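Local coordinates for protein probable aminotransferase (Pseudomonas aeruginosa, PDB 5YKR) that is a probable class-III aminotransferase that carries pyridoxal phosphate as a Schiff base on a lysine and forms a dimer of two identical subunits, at residues Ala122-Ala125 / Arg126-Leu130; Ile264-Pro268 / Ala269-Gly273; Gln303-Arg306 / Ile307-Val310; Leu334-Ala337 / Ala338-Ala341; Ala341-Ala344 / Glu345-Glu349. All coordinates share one frame; numbering follows the deposited sequence. Where two conformers were deposited one is given.

Contact 1 of 5, residues Ala122-Ala125 / Arg126-Leu130; sequences AELA and RRFGL
A salt-bridge network of E123, R126 and R127 marks the last turn of helix 115-128, where the carboxylate of E123 takes one arginine three residues on and another four on. R126 lies alongside E123 and grips it side-on with two nitrogens: NE reaches OE1 at 3.0 Å, from above the carboxylate plane, and NH2 reaches OE2 at 2.9 Å, on the syn side. R127 NE meets E123 OE2 on its anti side at 2.8 Å, and R127 NH2 adds a longer bond to the same OE2, 3.1 Å, which leaves this oxygen held by three donors. E123 gets there with CG anti to the backbone N (chi1 168°) and a bend at chi2 that turns the acid toward the C-terminal end of the helix. NH1 of R127 is used on P268 O and M347 O, tying the network to two loops. On another side of the helix, L124 CD2 meets the rim of the F128 ring, 3.9 Å from CE2, and F282 stacks on that ring. Beyond F128 the chain leaves the helix at G129, whose N gives A125 O a weak bond. L130 O then folds back to within 3.2 Å of A125 CA, in a CA-H...O contact.

Contact 2 of 5, residues Ile264-Pro268 / Ala269-Gly273; sequences ISCGP and AGYSG
A269, C266 and G270 carry most of this contact, which folds the chain back on itself in the link between strand 255-259 and helix 270-275 of the PLP-dependent fold type I domain, the fold of class-III aminotransferases. The reversal is a type I beta turn from G267 to G270, with P268 and A269 at its two middle positions. It is closed by a hydrogen bond from G270 N to G267 O of 2.9 Å. The N-H points fairly straight at the oxygen (156°), although the donor stands well above the carbonyl plane, 63° out of it. A269 holds the second middle position, and its O accepts a bond from G273 N. G270 is flanked by I264, whose CD1 lies 3.8 Å from G270 N. C266 spans the gap to the residue after the turn: its CB is 3.7 Å from Y271 N, and in the conformer described here SG reaches the edge of the Y271 ring, 3.8 Å from CD2 and nearly in the ring plane. A second conformer of C266 makes this sulfur-aromatic contact less certain. Y271 has CG anti to its backbone N (chi1 -175°), which carries the far end of the ring away from the turn to stack with H275. One backbone bond and the apolar touches of C266 and I264 thus close the turn, while the amides of Y271 and S272 bond to E260, one to each carboxylate oxygen, a pairing that would probably fix the rotation of that group.

Contact 3 of 5, residues Gln303-Arg306 / Ile307-Val310; sequences QAER and IWAV
W308 N bonds to A304 O at 2.8 Å and I307 N to Q303 O at 2.9 Å, both donors arriving nearly along the C=O axis, as befits a regular helical turn. The next bond down the helix is slacker: A309 N lies 3.3 Å from E305 O and well above its carbonyl plane, and V310 N makes a weak bond to R306 O. The polar ends of two side chains find their partners further off. R306 NH1 forms a salt bridge with D253, and W308 NE1 gives its hydrogen to L42 O of the second subunit.

The indole of W308 is folded back over the preceding turn. With CG anti to the carbonyl carbon (chi1 -65°), the ring lies over A304, whose O sits 3.1 Å above the ring plane, offset toward the rim. A304 CB lies over the face of the six-membered ring, 3.9 Å from its centroid and 15° off the normal, in a CH-pi contact. E305 contributes the flank of its chain: CG comes to 4.0 Å from W308 CZ3. I307, also with CG1 anti to its carbonyl carbon, lays CG1 3.3 Å from Q303 O. Around these, L153 of helix 139-154 packs on Q303, R306 and I307, and Y43 of the second subunit meets W308 edge-to-face. The whole is an i/i+4 CH-pi contact on helix 301-310, which follows strand 295-299 of the central sheet in the PLP-dependent fold type I domain and contributes to the dimer interface.

Contact 4 of 5, residues Leu334-Ala337 / Ala338-Ala341; sequences LQLA and AMRA
From L334 to A341 the backbone is regular alpha helix, each amide of A338, M339, R340 and A341 bonding to the oxygen four residues earlier, with M339 N to Q335 O and R340 N to L336 O both 2.9 Å. The side chains rest on these same oxygens. M339 holds CG anti to its carbonyl carbon (chi1 -69°), and CG settles 3.3 Å from Q335 O; the rest of the chain then runs straight outward, so that SD approaches L336 CD1 only to 4.5 Å. R340 CB lies 3.4 Å from L336 O. A338 CB sits above the preceding turn, 3.7 Å from both L334 O and Q335 O.

Contacts between the two halves are therefore mostly with backbone, and the side chains of this largely buried part of helix 333-346 are spent on its neighbours in the fold type I architecture of class-III aminotransferases. A337, A338 and A341 are small and lie against helix 94-104, meeting Q103, I100 and the pair V96 and A99. M339 reaches V135 of strand 132-136 and also I288, two residues beyond K286, the lysine modified with pyridoxal phosphate. The amide of Q335 is turned off the helix, where its NE2 hydrogen-bonds to P293 O and T136 O. From the second subunit, P46 packs on L336 and I292 on L334. R340 is stretched out from CG to NE, with CG anti to the backbone N (chi1 174°); its guanidinium lies against the W119 ring in a cation-pi contact, and its NH1 makes a salt bridge to D116.

Contact 5 of 5, residues Ala341-Ala344 / Glu345-Glu349; sequences ATFA and EVMTE
The F343 ring is met by the sulfur of M347, which approaches it obliquely: SD lies 4.8 Å from the ring centroid and 64° off the normal, closest to F343 CE1 at 3.8 Å. In this Met-aromatic pair the two side chains run side by side. The F343 side chain also packs against E123, L124 and R127 of helix 115-128, with L124 CD2 at the ring. M347 SD has a second neighbour, T342 CG2 at 3.5 Å, and a bend in the methionine chain at its last torsion (chi3 60°) swings CE off past the ring to pack on I264, leaving SD as the atom that meets F343.

Near its C-terminal end helix 333-346 widens into a pi-type turn at 342-344. T342 O takes two donors: M347 N, five residues on, at 2.9 Å, and V346 N at 3.0 Å, the latter from above the carbonyl plane. E345 N still keeps the ordinary bond to A341 O. M347 is then the centre of an inverse gamma turn, which brings the chain round to helix 349-372. T342 OG1 turns back to bond A338 O. At the start of the next helix T348 is the N-cap, its OG1 accepting from A351 N.

How the contacts relate
The contacts come in series along the chain, except that contacts 4 and 5 share A341 and both lie on helix 333-346, their centres 11 Å apart. Contacts 1, 2 and 5 form a touching group with centres 12 to 13 Å from one another: the end of helix 115-128 lies against the turn before helix 270-275 and the end of helix 333-346. Contact 4 lies earlier on that last helix, about 15 Å from contact 1 between centres, without touching it. Contact 3, on helix 301-310, stands apart, its centre about 19 Å from that of contact 1 and about 31 Å from that of contact 5. Contacts 1, 3 and 4 meet the second subunit, whereas contacts 2 and 5 do not, so the set joins the inside of one subunit to the dimer interface.

Contact 1 of 5, residues Ala122-Ala125 / Arg126-Leu130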
loop_
_atom_site.group_PDB
_atom_site.type_symbol
_atom_site.label_atom_id
_atom_site.label_comp_id
_atom_site.label_asym_id
_atom_site.label_seq_id
_atom_site.Cartn_x
_atom_site.Cartn_y
_atom_site.Cartn_z
ATOM N N ALA A 122 20.390 -7.135 -6.957
ATOM C CA ALA A 122 21.113 -7.996 -7.895
ATOM C C ALA A 122 20.318 -9.246 -8.266
ATOM O O ALA A 122 20.276 -9.654 -9.440
ATOM C CB ALA A 122 22.480 -8.372 -7.325
ATOM N N GLU A 123 19.604 -9.797 -7.262
ATOM C CA GLU A 123 18.766 -10.955 -7.505
ATOM C C GLU A 123 17.631 -10.667 -8.481
ATOM O O GLU A 123 17.336 -11.496 -9.354
ATOM C CB GLU A 123 18.234 -11.500 -6.189
ATOM C CG GLU A 123 17.110 -12.541 -6.316
ATOM C CD GLU A 123 17.534 -13.862 -6.914
ATOM O OE1 GLU A 123 18.757 -14.171 -7.043
ATOM O OE2 GLU A 123 16.622 -14.683 -7.188
ATOM N N LEU A 124 16.963 -9.524 -8.279
ATOM C CA LEU A 124 15.856 -9.179 -9.157
ATOM C C LEU A 124 16.331 -9.050 -10.609
ATOM O O LEU A 124 15.664 -9.521 -11.544
ATOM C CB LEU A 124 15.182 -7.897 -8.716
ATOM C CG LEU A 124 14.379 -7.970 -7.402
ATOM C CD1 LEU A 124 14.100 -6.583 -6.861
ATOM C CD2 LEU A 124 13.109 -8.744 -7.621
ATOM N N ALA A 125 17.470 -8.402 -10.796
ATOM C CA ALA A 125 18.016 -8.246 -12.148
ATOM C C ALA A 125 18.376 -9.589 -12.775
ATOM O O ALA A 125 18.112 -9.801 -13.966
ATOM C CB ALA A 125 19.193 -7.301 -12.119
ATOM N N ARG A 126 18.952 -10.476 -11.984
ATOM C CA ARG A 126 19.304 -11.826 -12.462
ATOM C C ARG A 126 18.057 -12.634 -12.820
ATOM O O ARG A 126 17.956 -13.249 -13.891
ATOM C CB ARG A 126 20.064 -12.601 -11.364
ATOM C CG ARG A 126 20.445 -14.022 -11.771
ATOM C CD ARG A 126 20.592 -14.902 -10.520
ATOM N NE ARG A 126 19.335 -15.198 -9.825
ATOM C CZ ARG A 126 18.428 -16.048 -10.242
ATOM N NH1 ARG A 126 18.546 -16.673 -11.426
ATOM N NH2 ARG A 126 17.358 -16.249 -9.514
ATOM N N ARG A 127 17.089 -12.613 -11.915
ATOM C CA ARG A 127 15.919 -13.468 -12.040
ATOM C C ARG A 127 14.998 -13.035 -13.142
ATOM O O ARG A 127 14.498 -13.862 -13.909
ATOM C CB ARG A 127 15.152 -13.468 -10.673
ATOM C CG ARG A 127 13.895 -14.297 -10.659
ATOM C CD ARG A 127 13.318 -14.326 -9.267
ATOM N NE ARG A 127 14.074 -15.130 -8.305
ATOM C CZ ARG A 127 13.773 -16.361 -7.920
ATOM N NH1 ARG A 127 12.736 -16.998 -8.392
ATOM N NH2 ARG A 127 14.504 -16.943 -6.989
ATOM N N PHE A 128 14.709 -11.719 -13.195
ATOM C CA PHE A 128 13.650 -11.229 -14.057
ATOM C C PHE A 128 14.166 -10.485 -15.299
ATOM O O PHE A 128 13.378 -10.069 -16.170
ATOM C CB PHE A 128 12.673 -10.374 -13.273
ATOM C CG PHE A 128 11.926 -11.121 -12.208
ATOM C CD1 PHE A 128 11.136 -12.241 -12.512
ATOM C CD2 PHE A 128 12.006 -10.719 -10.885
ATOM C CE1 PHE A 128 10.471 -12.914 -11.509
ATOM C CE2 PHE A 128 11.337 -11.375 -9.898
ATOM C CZ PHE A 128 10.577 -12.493 -10.198
ATOM N N GLY A 129 15.485 -10.338 -15.423
ATOM C CA GLY A 129 16.054 -9.875 -16.669
ATOM C C GLY A 129 15.869 -8.430 -17.061
ATOM O O GLY A 129 15.942 -8.100 -18.257
ATOM N N LEU A 130 15.567 -7.595 -16.096
ATOM C CA LEU A 130 15.538 -6.172 -16.237
ATOM C C LEU A 130 16.509 -5.585 -15.201
ATOM O O LEU A 130 16.569 -6.077 -14.058
ATOM C CB LEU A 130 14.141 -5.601 -16.056
ATOM C CG LEU A 130 13.086 -5.964 -17.078
ATOM C CD1 LEU A 130 11.741 -5.350 -16.728
ATOM C CD2 LEU A 130 13.485 -5.515 -18.442
#

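Contact 2 of 5, residues Ile264-Pro268 / Ala269-Gly273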
loop_
_atom_site.group_PDB
_atom_site.type_symbol
_atom_site.label_atom_id
_atom_site.label_comp_id
_atom_site.label_asym_id
_atom_site.label_seq_id
_atom_site.Cartn_x
_atom_site.Cartn_y
_atom_site.Cartn_z
ATOM N N ILE A 264 3.215 -15.241 -11.924
ATOM C CA ILE A 264 4.387 -15.800 -11.252
ATOM C C ILE A 264 4.188 -17.293 -10.916
ATOM O O ILE A 264 5.161 -18.029 -10.673
ATOM C CB ILE A 264 4.732 -14.944 -10.017
ATOM C CG1 ILE A 264 6.106 -15.278 -9.418
ATOM C CG2 ILE A 264 3.634 -15.058 -8.968
ATOM C CD1 ILE A 264 7.278 -15.109 -10.385
ATOM N N SER A 265 2.946 -17.791 -10.973
ATOM C CA SER A 265 2.705 -19.225 -10.924
ATOM C C SER A 265 3.389 -20.031 -12.029
ATOM O O SER A 265 3.546 -21.257 -11.872
ATOM C CB SER A 265 1.204 -19.514 -10.903
ATOM O OG SER A 265 0.618 -19.196 -12.151
ATOM N N CYS A 266 3.773 -19.381 -13.135
ATOM C CA CYS A 266 4.322 -20.072 -14.305
ATOM C C CYS A 266 5.744 -20.553 -14.126
ATOM O O CYS A 266 6.225 -21.410 -14.885
ATOM C CB CYS A 266 4.233 -19.150 -15.490
ATOM S SG CYS A 266 2.525 -18.848 -15.982
ATOM N N GLY A 267 6.471 -19.985 -13.155
ATOM C CA GLY A 267 7.862 -20.384 -12.950
ATOM C C GLY A 267 8.596 -19.347 -12.141
ATOM O O GLY A 267 8.070 -18.254 -11.901
ATOM N N PRO A 268 9.859 -19.648 -11.797
ATOM C CA PRO A 268 10.594 -18.753 -10.925
ATOM C C PRO A 268 10.938 -17.394 -11.538
ATOM O O PRO A 268 11.278 -16.461 -10.806
ATOM C CB PRO A 268 11.860 -19.537 -10.580
ATOM C CG PRO A 268 11.932 -20.580 -11.567
ATOM C CD PRO A 268 10.583 -20.893 -12.066
ATOM N N ALA A 269 10.850 -17.273 -12.851
ATOM C CA ALA A 269 11.060 -16.041 -13.593
ATOM C C ALA A 269 9.761 -15.579 -14.237
ATOM O O ALA A 269 9.781 -14.765 -15.164
ATOM C CB ALA A 269 12.163 -16.234 -14.623
ATOM N N GLY A 270 8.635 -16.091 -13.750
ATOM C CA GLY A 270 7.352 -15.714 -14.292
ATOM C C GLY A 270 7.076 -16.280 -15.698
ATOM O O GLY A 270 7.853 -17.036 -16.279
ATOM N N TYR A 271 5.908 -15.926 -16.199
ATOM C CA TYR A 271 5.545 -16.226 -17.574
ATOM C C TYR A 271 6.573 -15.631 -18.533
ATOM O O TYR A 271 6.971 -16.266 -19.530
ATOM C CB TYR A 271 4.122 -15.695 -17.883
ATOM C CG TYR A 271 3.598 -16.067 -19.253
ATOM C CD1 TYR A 271 3.985 -15.380 -20.386
ATOM C CD2 TYR A 271 2.758 -17.176 -19.414
ATOM C CE1 TYR A 271 3.496 -15.731 -21.646
ATOM C CE2 TYR A 271 2.282 -17.542 -20.677
ATOM C CZ TYR A 271 2.687 -16.816 -21.795
ATOM O OH TYR A 271 2.292 -17.115 -23.079
ATOM N N SER A 272 7.005 -14.392 -18.227
ATOM C CA SER A 272 7.939 -13.674 -19.098
ATOM C C SER A 272 9.224 -14.450 -19.273
ATOM O O SER A 272 9.736 -14.574 -20.376
ATOM C CB SER A 272 8.230 -12.277 -18.567
ATOM O OG SER A 272 7.080 -11.427 -18.587
ATOM N N GLY A 273 9.759 -14.991 -18.180
ATOM C CA GLY A 273 10.982 -15.792 -18.272
ATOM C C GLY A 273 10.763 -17.134 -18.965
ATOM O O GLY A 273 11.626 -17.556 -19.744
#

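Contact 3 of 5, residues Gln303-Arg306 / Ile307-Val310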
loop_
_atom_site.group_PDB
_atom_site.type_symbol
_atom_site.label_atom_id
_atom_site.label_comp_id
_atom_site.label_asym_id
_atom_site.label_seq_id
_atom_site.Cartn_x
_atom_site.Cartn_y
_atom_site.Cartn_z
ATOM N N GLN A 303 14.145 2.446 -20.561
ATOM C CA GLN A 303 13.106 3.177 -19.831
ATOM C C GLN A 303 13.729 4.013 -18.704
ATOM O O GLN A 303 13.312 5.156 -18.457
ATOM C CB GLN A 303 12.033 2.231 -19.274
ATOM C CG GLN A 303 11.223 1.465 -20.290
ATOM C CD GLN A 303 10.572 2.332 -21.332
ATOM O OE1 GLN A 303 9.905 3.321 -21.001
ATOM N NE2 GLN A 303 10.707 1.931 -22.600
ATOM N N ALA A 304 14.681 3.424 -17.983
ATOM C CA ALA A 304 15.351 4.132 -16.887
ATOM C C ALA A 304 15.958 5.446 -17.391
ATOM O O ALA A 304 15.787 6.494 -16.752
ATOM C CB ALA A 304 16.410 3.241 -16.234
ATOM N N GLU A 305 16.621 5.436 -18.554
ATOM C CA GLU A 305 17.224 6.654 -19.044
ATOM C C GLU A 305 16.183 7.719 -19.377
ATOM O O GLU A 305 16.420 8.926 -19.169
ATOM C CB GLU A 305 18.168 6.389 -20.231
ATOM C CG GLU A 305 19.404 5.626 -19.789
ATOM C CD GLU A 305 20.382 5.345 -20.857
ATOM O OE1 GLU A 305 20.159 5.860 -21.987
ATOM O OE2 GLU A 305 21.421 4.701 -20.570
ATOM N N ARG A 306 15.023 7.306 -19.865
ATOM C CA ARG A 306 13.940 8.258 -20.142
ATOM C C ARG A 306 13.348 8.817 -18.858
ATOM O O ARG A 306 13.098 10.007 -18.751
ATOM C CB ARG A 306 12.891 7.619 -20.993
ATOM C CG ARG A 306 13.568 7.447 -22.370
ATOM C CD ARG A 306 12.753 6.826 -23.377
ATOM N NE ARG A 306 11.762 7.707 -23.899
ATOM C CZ ARG A 306 11.014 7.366 -24.920
ATOM N NH1 ARG A 306 11.163 6.173 -25.449
ATOM N NH2 ARG A 306 10.114 8.196 -25.390
ATOM N N ILE A 307 13.226 7.964 -17.846
ATOM C CA ILE A 307 12.727 8.412 -16.537
ATOM C C ILE A 307 13.708 9.383 -15.872
ATOM O O ILE A 307 13.303 10.459 -15.373
ATOM C CB ILE A 307 12.456 7.205 -15.622
ATOM C CG1 ILE A 307 11.300 6.399 -16.163
ATOM C CG2 ILE A 307 12.238 7.636 -14.161
ATOM C CD1 ILE A 307 11.122 5.021 -15.537
ATOM N N TRP A 308 14.997 9.052 -15.877
ATOM C CA TRP A 308 15.966 9.955 -15.239
ATOM C C TRP A 308 16.006 11.344 -15.880
ATOM O O TRP A 308 16.216 12.350 -15.182
ATOM C CB TRP A 308 17.336 9.333 -15.271
ATOM C CG TRP A 308 17.455 8.063 -14.441
ATOM C CD1 TRP A 308 16.890 7.790 -13.231
ATOM C CD2 TRP A 308 18.318 6.970 -14.744
ATOM N NE1 TRP A 308 17.284 6.541 -12.818
ATOM C CE2 TRP A 308 18.181 6.031 -13.724
ATOM C CE3 TRP A 308 19.159 6.674 -15.811
ATOM C CZ2 TRP A 308 18.874 4.823 -13.726
ATOM C CZ3 TRP A 308 19.842 5.467 -15.798
ATOM C CH2 TRP A 308 19.703 4.570 -14.769
ATOM N N ALA A 309 15.710 11.427 -17.175
ATOM C CA ALA A 309 15.718 12.711 -17.850
ATOM C C ALA A 309 14.496 13.545 -17.535
ATOM O O ALA A 309 14.510 14.751 -17.826
ATOM C CB ALA A 309 15.874 12.487 -19.325
ATOM N N VAL A 310 13.427 12.978 -16.989
ATOM C CA VAL A 310 12.292 13.745 -16.479
ATOM C C VAL A 310 12.207 13.777 -14.965
ATOM O O VAL A 310 11.379 14.524 -14.410
ATOM C CB VAL A 310 10.939 13.265 -17.106
ATOM C CG1 VAL A 310 10.911 13.568 -18.598
ATOM C CG2 VAL A 310 10.646 11.778 -16.825
#

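Contact 4 of 5, residues Leu334-Ala337 / Ala338-Ala341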
loop_
_atom_site.group_PDB
_atom_site.type_symbol
_atom_site.label_atom_id
_atom_site.label_comp_id
_atom_site.label_asym_id
_atom_site.label_seq_id
_atom_site.Cartn_x
_atom_site.Cartn_y
_atom_site.Cartn_z
ATOM N N LEU A 334 12.311 -4.502 6.757
ATOM C CA LEU A 334 11.565 -5.750 7.000
ATOM C C LEU A 334 11.129 -6.386 5.686
ATOM O O LEU A 334 11.281 -7.605 5.486
ATOM C CB LEU A 334 10.356 -5.433 7.896
ATOM C CG LEU A 334 9.688 -6.639 8.499
ATOM C CD1 LEU A 334 10.629 -7.290 9.484
ATOM C CD2 LEU A 334 8.404 -6.291 9.180
ATOM N N GLN A 335 10.612 -5.585 4.747
ATOM C CA GLN A 335 10.257 -6.101 3.427
ATOM C C GLN A 335 11.447 -6.727 2.733
ATOM O O GLN A 335 11.358 -7.819 2.170
ATOM C CB GLN A 335 9.750 -4.989 2.508
ATOM C CG GLN A 335 8.362 -4.415 2.838
ATOM C CD GLN A 335 8.049 -3.298 1.817
ATOM O OE1 GLN A 335 8.932 -2.462 1.526
ATOM N NE2 GLN A 335 6.874 -3.309 1.226
ATOM N N LEU A 336 12.587 -6.026 2.764
ATOM C CA LEU A 336 13.752 -6.507 2.046
ATOM C C LEU A 336 14.295 -7.829 2.643
ATOM O O LEU A 336 14.752 -8.716 1.909
ATOM C CB LEU A 336 14.842 -5.428 1.997
ATOM C CG LEU A 336 14.777 -4.488 0.779
ATOM C CD1 LEU A 336 15.100 -5.237 -0.511
ATOM C CD2 LEU A 336 13.449 -3.778 0.612
ATOM N N ALA A 337 14.254 -7.954 3.972
ATOM C CA ALA A 337 14.671 -9.206 4.604
ATOM C C ALA A 337 13.782 -10.382 4.146
ATOM O O ALA A 337 14.263 -11.477 3.851
ATOM C CB ALA A 337 14.636 -9.078 6.097
ATOM N N ALA A 338 12.464 -10.139 4.127
ATOM C CA ALA A 338 11.523 -11.172 3.706
ATOM C C ALA A 338 11.689 -11.528 2.245
ATOM O O ALA A 338 11.576 -12.706 1.872
ATOM C CB ALA A 338 10.093 -10.750 4.019
ATOM N N MET A 339 11.891 -10.534 1.397
ATOM C CA MET A 339 12.135 -10.779 -0.033
ATOM C C MET A 339 13.409 -11.599 -0.249
ATOM O O MET A 339 13.459 -12.490 -1.111
ATOM C CB MET A 339 12.276 -9.463 -0.838
ATOM C CG MET A 339 10.997 -8.721 -0.945
ATOM S SD MET A 339 11.343 -7.220 -1.952
ATOM C CE MET A 339 9.684 -6.549 -1.763
ATOM N N ARG A 340 14.464 -11.260 0.490
ATOM C CA ARG A 340 15.711 -11.972 0.322
ATOM C C ARG A 340 15.498 -13.445 0.635
ATOM O O ARG A 340 15.903 -14.322 -0.141
ATOM C CB ARG A 340 16.811 -11.370 1.166
ATOM C CG ARG A 340 18.107 -12.155 1.132
ATOM C CD ARG A 340 19.192 -11.396 1.792
ATOM N NE ARG A 340 20.480 -12.072 1.657
ATOM C CZ ARG A 340 21.638 -11.525 1.998
ATOM N NH1 ARG A 340 21.674 -10.305 2.568
ATOM N NH2 ARG A 340 22.739 -12.188 1.718
ATOM N N ALA A 341 14.842 -13.731 1.774
ATOM C CA ALA A 341 14.572 -15.114 2.098
ATOM C C ALA A 341 13.718 -15.794 1.056
ATOM O O ALA A 341 13.926 -16.960 0.706
ATOM C CB ALA A 341 13.917 -15.204 3.461
#

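Contact 5 of 5, residues Ala341-Ala344 / Glu345-Glu349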
loop_
_atom_site.group_PDB
_atom_site.type_symbol
_atom_site.label_atom_id
_atom_site.label_comp_id
_atom_site.label_asym_id
_atom_site.label_seq_id
_atom_site.Cartn_x
_atom_site.Cartn_y
_atom_site.Cartn_z
ATOM N N ALA A 341 14.842 -13.731 1.774
ATOM C CA ALA A 341 14.572 -15.114 2.098
ATOM C C ALA A 341 13.718 -15.794 1.056
ATOM O O ALA A 341 13.926 -16.960 0.706
ATOM C CB ALA A 341 13.917 -15.204 3.461
ATOM N N THR A 342 12.704 -15.088 0.548
ATOM C CA THR A 342 11.848 -15.670 -0.446
ATOM C C THR A 342 12.581 -16.037 -1.716
ATOM O O THR A 342 12.425 -17.169 -2.245
ATOM C CB THR A 342 10.672 -14.692 -0.736
ATOM O OG1 THR A 342 9.909 -14.513 0.458
ATOM C CG2 THR A 342 9.787 -15.226 -1.854
ATOM N N PHE A 343 13.350 -15.095 -2.264
ATOM C CA PHE A 343 14.048 -15.366 -3.490
ATOM C C PHE A 343 15.191 -16.377 -3.329
ATOM O O PHE A 343 15.430 -17.205 -4.217
ATOM C CB PHE A 343 14.565 -14.090 -4.124
ATOM C CG PHE A 343 13.472 -13.124 -4.545
ATOM C CD1 PHE A 343 12.426 -13.549 -5.353
ATOM C CD2 PHE A 343 13.519 -11.793 -4.195
ATOM C CE1 PHE A 343 11.416 -12.673 -5.765
ATOM C CE2 PHE A 343 12.542 -10.892 -4.625
ATOM C CZ PHE A 343 11.486 -11.349 -5.373
ATOM N N ALA A 344 15.866 -16.331 -2.193
ATOM C CA ALA A 344 17.051 -17.234 -2.003
ATOM C C ALA A 344 16.633 -18.657 -1.654
ATOM O O ALA A 344 17.271 -19.614 -2.082
ATOM C CB ALA A 344 17.948 -16.684 -0.930
ATOM N N GLU A 345 15.581 -18.789 -0.844
ATOM C CA GLU A 345 15.255 -20.062 -0.215
ATOM C C GLU A 345 13.950 -20.694 -0.626
ATOM O O GLU A 345 13.801 -21.912 -0.454
ATOM C CB GLU A 345 15.286 -19.932 1.314
ATOM C CG GLU A 345 16.549 -19.316 1.866
ATOM C CD GLU A 345 17.797 -20.141 1.653
ATOM O OE1 GLU A 345 17.696 -21.389 1.518
ATOM O OE2 GLU A 345 18.863 -19.528 1.614
ATOM N N VAL A 346 13.016 -19.921 -1.188
ATOM C CA VAL A 346 11.661 -20.423 -1.412
ATOM C C VAL A 346 11.313 -20.597 -2.894
ATOM O O VAL A 346 10.822 -21.620 -3.294
ATOM C CB VAL A 346 10.632 -19.513 -0.702
ATOM C CG1 VAL A 346 9.213 -19.967 -0.954
ATOM C CG2 VAL A 346 10.906 -19.484 0.792
ATOM N N MET A 347 11.525 -19.560 -3.701
ATOM C CA MET A 347 11.124 -19.524 -5.116
ATOM C C MET A 347 12.186 -20.166 -5.983
ATOM O O MET A 347 12.811 -19.513 -6.825
ATOM C CB MET A 347 10.883 -18.066 -5.522
ATOM C CG MET A 347 9.691 -17.480 -4.866
ATOM S SD MET A 347 9.330 -15.793 -5.313
ATOM C CE MET A 347 9.090 -15.904 -7.061
ATOM N N THR A 348 12.397 -21.456 -5.745
ATOM C CA THR A 348 13.436 -22.222 -6.400
ATOM C C THR A 348 12.871 -23.133 -7.488
ATOM O O THR A 348 11.688 -23.411 -7.553
ATOM C CB THR A 348 14.180 -23.107 -5.387
ATOM O OG1 THR A 348 13.249 -24.079 -4.874
ATOM C CG2 THR A 348 14.751 -22.252 -4.289
ATOM N N GLU A 349 13.775 -23.633 -8.328
ATOM C CA GLU A 349 13.378 -24.583 -9.381
ATOM C C GLU A 349 12.754 -25.823 -8.731
ATOM O O GLU A 349 11.769 -26.347 -9.235
ATOM C CB GLU A 349 14.603 -25.013 -10.228
ATOM C CG GLU A 349 14.317 -26.057 -11.306
ATOM C CD GLU A 349 15.550 -26.322 -12.185
ATOM O OE1 GLU A 349 15.745 -25.491 -13.097
ATOM O OE2 GLU A 349 16.339 -27.308 -11.981
#